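Local coordinates for proteasome assembly chaperone family protein (Thermoplasma acidophilum, PDB 3GAA), which is of unknown function but belongs to the PAC2 family and may act as a proteasome assembly chaperone, at residues Ile47-His58 with Arg80-Val91. Residues are numbered along the deposited sequence; the frame is centred on the assembly and turned at random.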
ATOM      1  N   ILE A  47       1.927 -43.667  -3.258  1.00 25.06           N
ATOM      2  CA  ILE A  47       3.087 -43.414  -4.063  1.00 25.11           C
ATOM      3  C   ILE A  47       4.150 -42.693  -3.199  1.00 24.95           C
ATOM      4  O   ILE A  47       5.335 -42.967  -3.303  1.00 23.21           O
ATOM      5  CB  ILE A  47       2.801 -42.784  -5.530  1.00 25.40           C
ATOM      6  CG1 ILE A  47       3.310 -41.376  -5.619  1.00 29.41           C
ATOM      7  CG2 ILE A  47       1.330 -42.824  -6.094  1.00 23.69           C
ATOM      8  CD1 ILE A  47       4.831 -41.325  -5.894  1.00 33.87           C
ATOM      9  N   VAL A  48       3.709 -41.806  -2.312  1.00 26.15           N
ATOM     10  CA  VAL A  48       4.580 -41.130  -1.339  1.00 26.68           C
ATOM     11  C   VAL A  48       5.395 -42.157  -0.615  1.00 27.64           C
ATOM     12  O   VAL A  48       6.622 -42.083  -0.569  1.00 29.40           O
ATOM     13  CB  VAL A  48       3.795 -40.388  -0.232  1.00 26.93           C
ATOM     14  CG1 VAL A  48       4.670 -40.147   0.960  1.00 26.14           C
ATOM     15  CG2 VAL A  48       3.240 -39.030  -0.726  1.00 27.45           C
ATOM     16  N   GLU A  49       4.733 -43.144  -0.051  1.00 28.06           N
ATOM     17  CA  GLU A  49       5.463 -44.215   0.596  1.00 28.33           C
ATOM     18  C   GLU A  49       6.337 -44.987  -0.370  1.00 27.38           C
ATOM     19  O   GLU A  49       7.476 -45.254  -0.058  1.00 27.61           O
ATOM     20  CB  GLU A  49       4.533 -45.179   1.290  1.00 29.25           C
ATOM     21  CG  GLU A  49       5.302 -46.175   2.215  1.00 34.58           C
ATOM     22  CD  GLU A  49       5.948 -47.359   1.452  1.00 42.85           C
ATOM     23  OE1 GLU A  49       5.449 -47.683   0.326  1.00 49.43           O
ATOM     24  OE2 GLU A  49       6.956 -47.957   1.958  1.00 45.14           O
ATOM     25  N   THR A  50       5.830 -45.360  -1.536  1.00 26.87           N
ATOM     26  CA  THR A  50       6.577 -46.301  -2.359  1.00 26.11           C
ATOM     27  C   THR A  50       7.708 -45.624  -3.152  1.00 26.36           C
ATOM     28  O   THR A  50       8.689 -46.230  -3.401  1.00 26.02           O
ATOM     29  CB  THR A  50       5.671 -47.333  -3.142  1.00 25.85           C
ATOM     30  OG1 THR A  50       6.013 -47.381  -4.533  1.00 25.13           O
ATOM     31  CG2 THR A  50       4.211 -47.037  -3.011  1.00 23.89           C
ATOM     32  N   LEU A  51       7.656 -44.346  -3.462  1.00 27.77           N
ATOM     33  CA  LEU A  51       8.864 -43.734  -4.017  1.00 28.27           C
ATOM     34  C   LEU A  51       9.753 -43.221  -2.902  1.00 29.44           C
ATOM     35  O   LEU A  51      10.862 -42.748  -3.135  1.00 29.60           O
ATOM     36  CB  LEU A  51       8.546 -42.615  -4.997  1.00 28.17           C
ATOM     37  CG  LEU A  51       7.856 -42.991  -6.336  1.00 27.23           C
ATOM     38  CD1 LEU A  51       7.619 -41.666  -7.142  1.00 24.68           C
ATOM     39  CD2 LEU A  51       8.580 -44.039  -7.141  1.00 20.61           C
ATOM     40  N   GLY A  52       9.293 -43.342  -1.665  1.00 30.86           N
ATOM     41  CA  GLY A  52      10.128 -42.952  -0.523  1.00 31.22           C
ATOM     42  C   GLY A  52      10.366 -41.468  -0.578  1.00 31.42           C
ATOM     43  O   GLY A  52      11.466 -41.015  -0.424  1.00 30.47           O
ATOM     44  N   MET A  53       9.302 -40.729  -0.846  1.00 32.43           N
ATOM     45  CA  MET A  53       9.397 -39.328  -1.073  1.00 33.24           C
ATOM     46  C   MET A  53       9.513 -38.717   0.322  1.00 34.15           C
ATOM     47  O   MET A  53       9.240 -39.390   1.323  1.00 34.12           O
ATOM     48  CB  MET A  53       8.131 -38.836  -1.764  1.00 33.62           C
ATOM     49  CG  MET A  53       7.868 -39.429  -3.122  1.00 34.54           C
ATOM     50  SD  MET A  53       6.337 -38.849  -3.830  1.00 31.68           S
ATOM     51  CE  MET A  53       6.965 -37.547  -4.849  1.00 34.54           C
ATOM     52  N   HIS A  54       9.860 -37.433   0.356  1.00 34.72           N
ATOM     53  CA  HIS A  54      10.157 -36.700   1.559  1.00 35.36           C
ATOM     54  C   HIS A  54       9.303 -35.436   1.560  1.00 36.04           C
ATOM     55  O   HIS A  54       8.909 -34.912   0.501  1.00 35.53           O
ATOM     56  CB  HIS A  54      11.685 -36.378   1.633  1.00 35.76           C
ATOM     57  CG  HIS A  54      12.180 -35.423   0.579  1.00 37.11           C
ATOM     58  ND1 HIS A  54      12.825 -35.844  -0.568  1.00 39.11           N
ATOM     59  CD2 HIS A  54      12.111 -34.068   0.488  1.00 39.55           C
ATOM     60  CE1 HIS A  54      13.132 -34.795  -1.322  1.00 40.24           C
ATOM     61  NE2 HIS A  54      12.722 -33.703  -0.699  1.00 41.23           N
ATOM     62  N   GLN A  55       8.992 -34.933   2.756  1.00 36.74           N
ATOM     63  CA  GLN A  55       8.132 -33.757   2.830  1.00 36.73           C
ATOM     64  C   GLN A  55       8.864 -32.480   2.385  1.00 36.24           C
ATOM     65  O   GLN A  55      10.006 -32.308   2.669  1.00 37.17           O
ATOM     66  CB  GLN A  55       7.538 -33.610   4.220  1.00 37.05           C
ATOM     67  CG  GLN A  55       6.146 -33.018   4.109  1.00 38.91           C
ATOM     68  CD  GLN A  55       5.558 -32.534   5.402  1.00 41.32           C
ATOM     69  OE1 GLN A  55       5.696 -33.160   6.455  1.00 43.48           O
ATOM     70  NE2 GLN A  55       4.837 -31.428   5.314  1.00 44.08           N
ATOM     71  N   VAL A  56       8.185 -31.589   1.708  1.00 35.59           N
ATOM     72  CA  VAL A  56       8.806 -30.475   1.072  1.00 35.04           C
ATOM     73  C   VAL A  56       8.048 -29.156   1.291  1.00 35.62           C
ATOM     74  O   VAL A  56       8.603 -28.090   1.188  1.00 35.55           O
ATOM     75  CB  VAL A  56       8.841 -30.828  -0.409  1.00 35.28           C
ATOM     76  CG1 VAL A  56       8.151 -29.787  -1.275  1.00 33.67           C
ATOM     77  CG2 VAL A  56      10.224 -31.117  -0.836  1.00 33.58           C
ATOM     78  N   ALA A  57       6.763 -29.220   1.577  1.00 36.39           N
ATOM     79  CA  ALA A  57       5.935 -28.016   1.678  1.00 36.66           C
ATOM     80  C   ALA A  57       4.606 -28.341   2.365  1.00 37.09           C
ATOM     81  O   ALA A  57       4.157 -29.481   2.371  1.00 36.97           O
ATOM     82  CB  ALA A  57       5.692 -27.438   0.289  1.00 36.20           C
ATOM     83  N   HIS A  58       4.005 -27.342   2.994  1.00 38.18           N
ATOM     84  CA  HIS A  58       2.606 -27.445   3.451  1.00 38.75           C
ATOM     85  C   HIS A  58       1.866 -26.354   2.721  1.00 39.19           C
ATOM     86  O   HIS A  58       2.471 -25.350   2.400  1.00 37.20           O
ATOM     87  CB  HIS A  58       2.454 -27.151   4.935  1.00 38.57           C
ATOM     88  CG  HIS A  58       3.089 -28.147   5.836  1.00 38.98           C
ATOM     89  ND1 HIS A  58       2.391 -29.204   6.381  1.00 39.03           N
ATOM     90  CD2 HIS A  58       4.343 -28.225   6.337  1.00 40.89           C
ATOM     91  CE1 HIS A  58       3.196 -29.913   7.151  1.00 37.95           C
ATOM     92  NE2 HIS A  58       4.385 -29.335   7.151  1.00 40.27           N
ATOM     93  N   ARG A  80      -0.225 -31.611   2.521  1.00 35.59           N
ATOM     94  CA  ARG A  80       1.227 -31.824   2.459  1.00 34.86           C
ATOM     95  C   ARG A  80       1.670 -32.038   1.028  1.00 33.52           C
ATOM     96  O   ARG A  80       0.943 -32.591   0.257  1.00 33.51           O
ATOM     97  CB  ARG A  80       1.613 -33.038   3.281  1.00 34.69           C
ATOM     98  CG  ARG A  80       1.541 -32.752   4.754  1.00 38.97           C
ATOM     99  CD  ARG A  80       1.731 -33.965   5.698  1.00 42.97           C
ATOM    100  NE  ARG A  80       0.469 -34.682   5.751  1.00 47.60           N
ATOM    101  CZ  ARG A  80       0.190 -35.751   5.019  1.00 50.00           C
ATOM    102  NH1 ARG A  80       1.117 -36.261   4.220  1.00 51.12           N
ATOM    103  NH2 ARG A  80      -1.007 -36.311   5.096  1.00 48.92           N
ATOM    104  N   ILE A  81       2.879 -31.591   0.696  1.00 32.40           N
ATOM    105  CA  ILE A  81       3.442 -31.758  -0.616  1.00 31.32           C
ATOM    106  C   ILE A  81       4.778 -32.430  -0.482  1.00 31.36           C
ATOM    107  O   ILE A  81       5.587 -32.013   0.304  1.00 30.95           O
ATOM    108  CB  ILE A  81       3.585 -30.421  -1.343  1.00 31.72           C
ATOM    109  CG1 ILE A  81       2.215 -29.707  -1.336  1.00 31.53           C
ATOM    110  CG2 ILE A  81       4.163 -30.640  -2.748  1.00 26.47           C
ATOM    111  CD1 ILE A  81       2.223 -28.432  -2.042  1.00 29.21           C
ATOM    112  N   TYR A  82       4.992 -33.474  -1.267  1.00 31.58           N
ATOM    113  CA  TYR A  82       6.202 -34.246  -1.197  1.00 32.51           C
ATOM    114  C   TYR A  82       6.937 -34.234  -2.501  1.00 32.11           C
ATOM    115  O   TYR A  82       6.333 -34.048  -3.541  1.00 33.19           O
ATOM    116  CB  TYR A  82       5.875 -35.693  -0.918  1.00 32.83           C
ATOM    117  CG  TYR A  82       5.234 -35.930   0.406  1.00 34.25           C
ATOM    118  CD1 TYR A  82       6.002 -36.386   1.504  1.00 34.65           C
ATOM    119  CD2 TYR A  82       3.854 -35.777   0.576  1.00 34.90           C
ATOM    120  CE1 TYR A  82       5.422 -36.654   2.745  1.00 32.76           C
ATOM    121  CE2 TYR A  82       3.256 -36.049   1.829  1.00 34.98           C
ATOM    122  CZ  TYR A  82       4.068 -36.493   2.892  1.00 35.27           C
ATOM    123  OH  TYR A  82       3.535 -36.743   4.113  1.00 40.27           O
ATOM    124  N   ALA A  83       8.230 -34.500  -2.407  1.00 32.00           N
ATOM    125  CA  ALA A  83       9.146 -34.621  -3.516  1.00 31.83           C
ATOM    126  C   ALA A  83       9.848 -35.952  -3.402  1.00 32.51           C
ATOM    127  O   ALA A  83      10.144 -36.432  -2.322  1.00 31.51           O
ATOM    128  CB  ALA A  83      10.164 -33.557  -3.431  1.00 31.20           C
ATOM    129  N   ASN A  84      10.132 -36.547  -4.538  1.00 34.10           N
ATOM    130  CA  ASN A  84      11.092 -37.625  -4.601  1.00 34.99           C
ATOM    131  C   ASN A  84      12.520 -37.065  -4.586  1.00 36.87           C
ATOM    132  O   ASN A  84      12.776 -35.865  -4.439  1.00 36.41           O
ATOM    133  CB  ASN A  84      10.836 -38.528  -5.823  1.00 34.69           C
ATOM    134  CG  ASN A  84      11.253 -37.903  -7.120  1.00 34.23           C
ATOM    135  OD1 ASN A  84      11.610 -38.591  -8.052  1.00 35.00           O
ATOM    136  ND2 ASN A  84      11.208 -36.602  -7.192  1.00 32.99           N
ATOM    137  N   ASN A  85      13.472 -37.959  -4.720  1.00 39.38           N
ATOM    138  CA  ASN A  85      14.825 -37.595  -4.426  1.00 40.85           C
ATOM    139  C   ASN A  85      15.475 -36.722  -5.484  1.00 40.85           C
ATOM    140  O   ASN A  85      16.237 -35.838  -5.175  1.00 41.14           O
ATOM    141  CB  ASN A  85      15.635 -38.856  -4.235  1.00 42.20           C
ATOM    142  CG  ASN A  85      16.642 -38.699  -3.153  1.00 44.45           C
ATOM    143  OD1 ASN A  85      16.514 -39.324  -2.107  1.00 49.04           O
ATOM    144  ND2 ASN A  85      17.616 -37.807  -3.358  1.00 46.52           N
ATOM    145  N   SER A  86      15.167 -36.986  -6.741  1.00 41.05           N
ATOM    146  CA  SER A  86      15.653 -36.181  -7.848  1.00 40.45           C
ATOM    147  C   SER A  86      14.837 -34.949  -8.024  1.00 39.92           C
ATOM    148  O   SER A  86      15.125 -34.164  -8.895  1.00 41.67           O
ATOM    149  CB  SER A  86      15.523 -36.998  -9.089  1.00 40.33           C
ATOM    150  OG  SER A  86      15.340 -38.337  -8.664  1.00 42.19           O
ATOM    151  N   ASN A  87      13.798 -34.775  -7.230  1.00 38.97           N
ATOM    152  CA  ASN A  87      12.877 -33.665  -7.424  1.00 38.48           C
ATOM    153  C   ASN A  87      12.323 -33.607  -8.865  1.00 37.55           C
ATOM    154  O   ASN A  87      12.224 -32.564  -9.483  1.00 36.73           O
ATOM    155  CB  ASN A  87      13.524 -32.373  -6.944  1.00 38.71           C
ATOM    156  CG  ASN A  87      13.832 -32.402  -5.449  1.00 40.77           C
ATOM    157  OD1 ASN A  87      13.111 -31.827  -4.646  1.00 42.76           O
ATOM    158  ND2 ASN A  87      14.892 -33.116  -5.066  1.00 44.10           N
ATOM    159  N   THR A  88      11.945 -34.789  -9.350  1.00 37.11           N
ATOM    160  CA  THR A  88      11.252 -34.996 -10.615  1.00 37.06           C
ATOM    161  C   THR A  88       9.794 -35.442 -10.478  1.00 36.68           C
ATOM    162  O   THR A  88       9.084 -35.488 -11.466  1.00 37.26           O
ATOM    163  CB  THR A  88      11.952 -36.079 -11.435  1.00 37.13           C
ATOM    164  OG1 THR A  88      12.450 -37.070 -10.535  1.00 39.81           O
ATOM    165  CG2 THR A  88      13.105 -35.501 -12.238  1.00 35.97           C
ATOM    166  N   VAL A  89       9.331 -35.774  -9.282  1.00 36.14           N
ATOM    167  CA  VAL A  89       7.924 -36.118  -9.095  1.00 35.34           C
ATOM    168  C   VAL A  89       7.507 -35.488  -7.779  1.00 35.19           C
ATOM    169  O   VAL A  89       8.147 -35.706  -6.744  1.00 34.51           O
ATOM    170  CB  VAL A  89       7.692 -37.662  -8.983  1.00 35.64           C
ATOM    171  CG1 VAL A  89       6.219 -37.965  -8.745  1.00 35.20           C
ATOM    172  CG2 VAL A  89       8.233 -38.428 -10.190  1.00 33.55           C
ATOM    173  N   LEU A  90       6.450 -34.700  -7.817  1.00 34.32           N
ATOM    174  CA  LEU A  90       5.911 -34.214  -6.600  1.00 34.54           C
ATOM    175  C   LEU A  90       4.576 -34.901  -6.373  1.00 34.42           C
ATOM    176  O   LEU A  90       3.905 -35.357  -7.323  1.00 34.46           O
ATOM    177  CB  LEU A  90       5.726 -32.700  -6.664  1.00 35.14           C
ATOM    178  CG  LEU A  90       6.943 -31.808  -6.959  1.00 35.95           C
ATOM    179  CD1 LEU A  90       6.512 -30.388  -6.864  1.00 37.81           C
ATOM    180  CD2 LEU A  90       8.079 -32.018  -6.024  1.00 34.63           C
ATOM    181  N   VAL A  91       4.186 -34.980  -5.111  1.00 33.60           N
ATOM    182  CA  VAL A  91       2.822 -35.367  -4.776  1.00 33.32           C
ATOM    183  C   VAL A  91       2.195 -34.328  -3.847  1.00 34.19           C
ATOM    184  O   VAL A  91       2.799 -33.891  -2.885  1.00 33.42           O
ATOM    185  CB  VAL A  91       2.713 -36.749  -4.110  1.00 33.40           C
ATOM    186  CG1 VAL A  91       1.286 -36.897  -3.528  1.00 29.68           C
ATOM    187  CG2 VAL A  91       3.171 -37.909  -5.117  1.00 30.45           C
TER
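The ring of Tyr82 lies between Val48 and Gln55. Val48 comes from helix 39-51 and sets CG2 over one face, a CH-pi contact 4.0 Å from the ring centroid and 26° off the ring normal. CG of Gln55, from strand 54-60, covers the opposite face near the rim. Tyr82 CG stands anti to its own carbonyl carbon (chi1 -64°), a rotation that sets the ring between Val48 of helix 39-51 and Gln55. With the ring cut back to an alanine here, Val48 CG2 and Gln55 CG would probably lose the surface that separates them, and a gap would open between helix 39-51 and strand 54-60. Beyond the ring, the Gln55 amide crosses the Arg80 chain at about a right angle, with NE2 3.6 Å from Arg80 CG. The Arg80 guanidinium itself is salt-bridged to Glu95.

Met53 fills the space under the helix end. Its chain runs extended to SD (chi2 178°) and then bends. SD meets Val91 CG2 at 3.5 Å, and Ile47 CG1 touches the same methyl. The His54 ring turns one face to Ala83 O, and its NE2 sits 3.7 Å from Ala83 CB. Val56 CG2 packs against that CB too, on the face where Ile81 reaches Leu110 of helix 103-117.

The backbones join antiparallel. His54 and Ala83 exchange two nearly straight bonds. Ile81 O then accepts from both Val56 N (3.0 Å) and Ala57 N (3.3 Å), so one carbonyl is gripped twice. Ala57 and His58 also pair with a strand of the second subunit, which carries the sheet across the interface. Gly52, with positive phi, is the C-prime residue of a Schellman motif that ends helix 39-51 and leads into strand 54-60. A classic beta bulge follows at Val56 and Ala57, opposite Ile81, in the mixed beta sheet of this PAC2 family protein.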